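PDB 3GDO: scyllo-inositol 2-dehydrogenase (NADP(+)) IolW from Bacillus subtilis subsp. subtilis, which catalyses the reversible NADPH-dependent reduction of scyllo-inosose to scyllo-inositol and cannot use NADH in its place. Local coordinates for residues I66-V71 / K90-E95. Residues are numbered along the deposited sequence; the frame is centred on the assembly and turned at random.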
loop_
_atom_site.group_PDB
_atom_site.type_symbol
_atom_site.label_atom_id
_atom_site.label_comp_id
_atom_site.label_asym_id
_atom_site.label_seq_id
_atom_site.Cartn_x
_atom_site.Cartn_y
_atom_site.Cartn_z
ATOM N N ILE B 66 14.048 -29.019 35.613
ATOM C CA ILE B 66 13.472 -28.209 34.523
ATOM C C ILE B 66 14.528 -27.266 33.923
ATOM O O ILE B 66 15.114 -26.472 34.655
ATOM C CB ILE B 66 12.281 -27.376 35.026
ATOM C CG1 ILE B 66 11.129 -28.295 35.478
ATOM C CG2 ILE B 66 11.809 -26.367 33.945
ATOM C CD1 ILE B 66 10.535 -29.188 34.375
ATOM N N GLU B 67 14.747 -27.353 32.613
ATOM C CA GLU B 67 15.784 -26.539 31.944
ATOM C C GLU B 67 15.238 -25.346 31.117
ATOM O O GLU B 67 15.850 -24.256 31.091
ATOM C CB GLU B 67 16.612 -27.427 31.042
ATOM C CG GLU B 67 17.141 -28.685 31.765
ATOM C CD GLU B 67 17.835 -29.583 30.830
ATOM O OE1 GLU B 67 17.207 -30.493 30.224
ATOM O OE2 GLU B 67 19.030 -29.350 30.645
ATOM N N LEU B 68 14.110 -25.592 30.434
ATOM C CA LEU B 68 13.447 -24.584 29.568
ATOM C C LEU B 68 11.973 -24.406 29.970
ATOM O O LEU B 68 11.251 -25.397 30.125
ATOM C CB LEU B 68 13.551 -24.975 28.080
ATOM C CG LEU B 68 12.853 -24.076 27.035
ATOM C CD1 LEU B 68 13.464 -22.710 26.952
ATOM C CD2 LEU B 68 12.877 -24.732 25.670
ATOM N N VAL B 69 11.574 -23.148 30.173
ATOM C CA VAL B 69 10.172 -22.775 30.414
ATOM C C VAL B 69 9.630 -22.052 29.152
ATOM O O VAL B 69 10.286 -21.126 28.621
ATOM C CB VAL B 69 10.047 -21.836 31.629
ATOM C CG1 VAL B 69 8.583 -21.458 31.887
ATOM C CG2 VAL B 69 10.616 -22.499 32.879
ATOM N N ILE B 70 8.466 -22.501 28.668
ATOM C CA ILE B 70 7.700 -21.762 27.626
ATOM C C ILE B 70 6.624 -20.890 28.277
ATOM O O ILE B 70 5.759 -21.379 28.996
ATOM C CB ILE B 70 7.055 -22.723 26.629
ATOM C CG1 ILE B 70 8.003 -23.887 26.297
ATOM C CG2 ILE B 70 6.538 -21.971 25.385
ATOM C CD1 ILE B 70 9.253 -23.527 25.462
ATOM N N VAL B 71 6.712 -19.590 28.103
ATOM C CA VAL B 71 5.732 -18.729 28.736
ATOM C C VAL B 71 4.578 -18.397 27.754
ATOM O O VAL B 71 4.762 -17.699 26.768
ATOM C CB VAL B 71 6.360 -17.477 29.341
ATOM C CG1 VAL B 71 5.302 -16.658 30.060
ATOM C CG2 VAL B 71 7.467 -17.884 30.338
ATOM N N LYS B 90 16.317 -20.494 34.869
ATOM C CA LYS B 90 15.744 -21.195 33.701
ATOM C C LYS B 90 15.936 -20.416 32.387
ATOM O O LYS B 90 15.859 -19.174 32.377
ATOM C CB LYS B 90 14.237 -21.501 33.891
ATOM C CG LYS B 90 13.849 -22.067 35.250
ATOM C CD LYS B 90 14.506 -23.381 35.480
ATOM C CE LYS B 90 14.238 -23.890 36.873
ATOM N NZ LYS B 90 14.909 -25.195 36.900
ATOM N N HIS B 91 16.208 -21.157 31.311
ATOM C CA HIS B 91 16.076 -20.659 29.910
ATOM C C HIS B 91 14.583 -20.413 29.643
ATOM O O HIS B 91 13.738 -21.148 30.189
ATOM C CB HIS B 91 16.590 -21.689 28.897
ATOM C CG HIS B 91 18.022 -22.088 29.105
ATOM N ND1 HIS B 91 19.031 -21.168 29.315
ATOM C CD2 HIS B 91 18.617 -23.308 29.111
ATOM C CE1 HIS B 91 20.184 -21.803 29.463
ATOM N NE2 HIS B 91 19.957 -23.103 29.351
ATOM N N VAL B 92 14.256 -19.394 28.834
ATOM C CA VAL B 92 12.850 -18.959 28.640
ATOM C C VAL B 92 12.597 -18.621 27.167
ATOM O O VAL B 92 13.407 -17.916 26.527
ATOM C CB VAL B 92 12.467 -17.745 29.532
ATOM C CG1 VAL B 92 11.053 -17.193 29.195
ATOM C CG2 VAL B 92 12.495 -18.118 31.003
ATOM N N VAL B 93 11.518 -19.206 26.643
ATOM C CA VAL B 93 10.877 -18.796 25.372
ATOM C C VAL B 93 9.590 -18.017 25.701
ATOM O O VAL B 93 8.711 -18.535 26.392
ATOM C CB VAL B 93 10.522 -20.008 24.478
ATOM C CG1 VAL B 93 9.583 -19.585 23.253
ATOM C CG2 VAL B 93 11.801 -20.751 23.992
ATOM N N MET B 94 9.502 -16.780 25.211
ATOM C CA MET B 94 8.356 -15.882 25.448
ATOM C C MET B 94 7.543 -15.813 24.154
ATOM O O MET B 94 8.109 -15.910 23.062
ATOM C CB MET B 94 8.819 -14.438 25.749
ATOM C CG MET B 94 9.912 -14.208 26.802
ATOM S SD MET B 94 10.298 -12.465 27.122
ATOM C CE MET B 94 8.845 -11.854 27.907
ATOM N N GLU B 95 6.229 -15.608 24.258
ATOM C CA GLU B 95 5.434 -15.369 23.035
ATOM C C GLU B 95 5.692 -13.947 22.533
ATOM O O GLU B 95 6.180 -13.094 23.283
ATOM C CB GLU B 95 3.926 -15.615 23.242
ATOM C CG GLU B 95 3.422 -17.005 22.812
ATOM C CD GLU B 95 3.372 -17.242 21.288
ATOM O OE1 GLU B 95 3.831 -16.364 20.483
ATOM O OE2 GLU B 95 2.884 -18.338 20.914
#
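Strands 68-71 and 91-95 pair in parallel inside the six-stranded sheet of the nucleotide-binding domain, and Lys-90 closes the start of the pairing with a hydrogen bond from its side chain to the backbone O of Ile-66. Along the backbone the bonds alternate in the manner of parallel strands. The N of His-91 reaches Glu-67 O at 3.1 Å over a bent path, the N-H...O angle being 141°. Val-69 then gives its N to His-91 O and takes the N of Val-93 on its own O, and the ladder goes on with a nearly straight bond from Val-71 N to Val-93 O (2.8 Å). Helix 78-87 links the two strands, which makes this a beta-alpha-beta crossover of the Rossmann fold, the dinucleotide-binding fold of the Gfo/Idh/MocA family. That helix packs on the face bearing Val-69 and Val-92, where Val-71 CG2 meets Val-92 CG1 at 3.8 Å. On the opposite face, Leu-68 CD1 and Ile-70 CD1 both lean on Val-93, the latter 3.9 Å from its CB, and Tyr-306 of helix 303-315 covers Ile-70 and Val-93. The Lys-90 chain bends at chi2 (-63°) and then runs extended, carrying NZ to a lone pair of Ile-66 O at 2.6 Å, in the carbonyl plane; Asp-63 O takes a second bond from NZ. At the root of the chain, Lys-90 CB lies 3.9 Å from Val-69 CG2. A leucine here would probably leave the carbonyls of Ile-66 and Asp-63 without this shared donor, and the backbone there freer to shift. Glu-67 OE2 forms a salt bridge with Arg-314, while OE1 accepts the N of Lys-7.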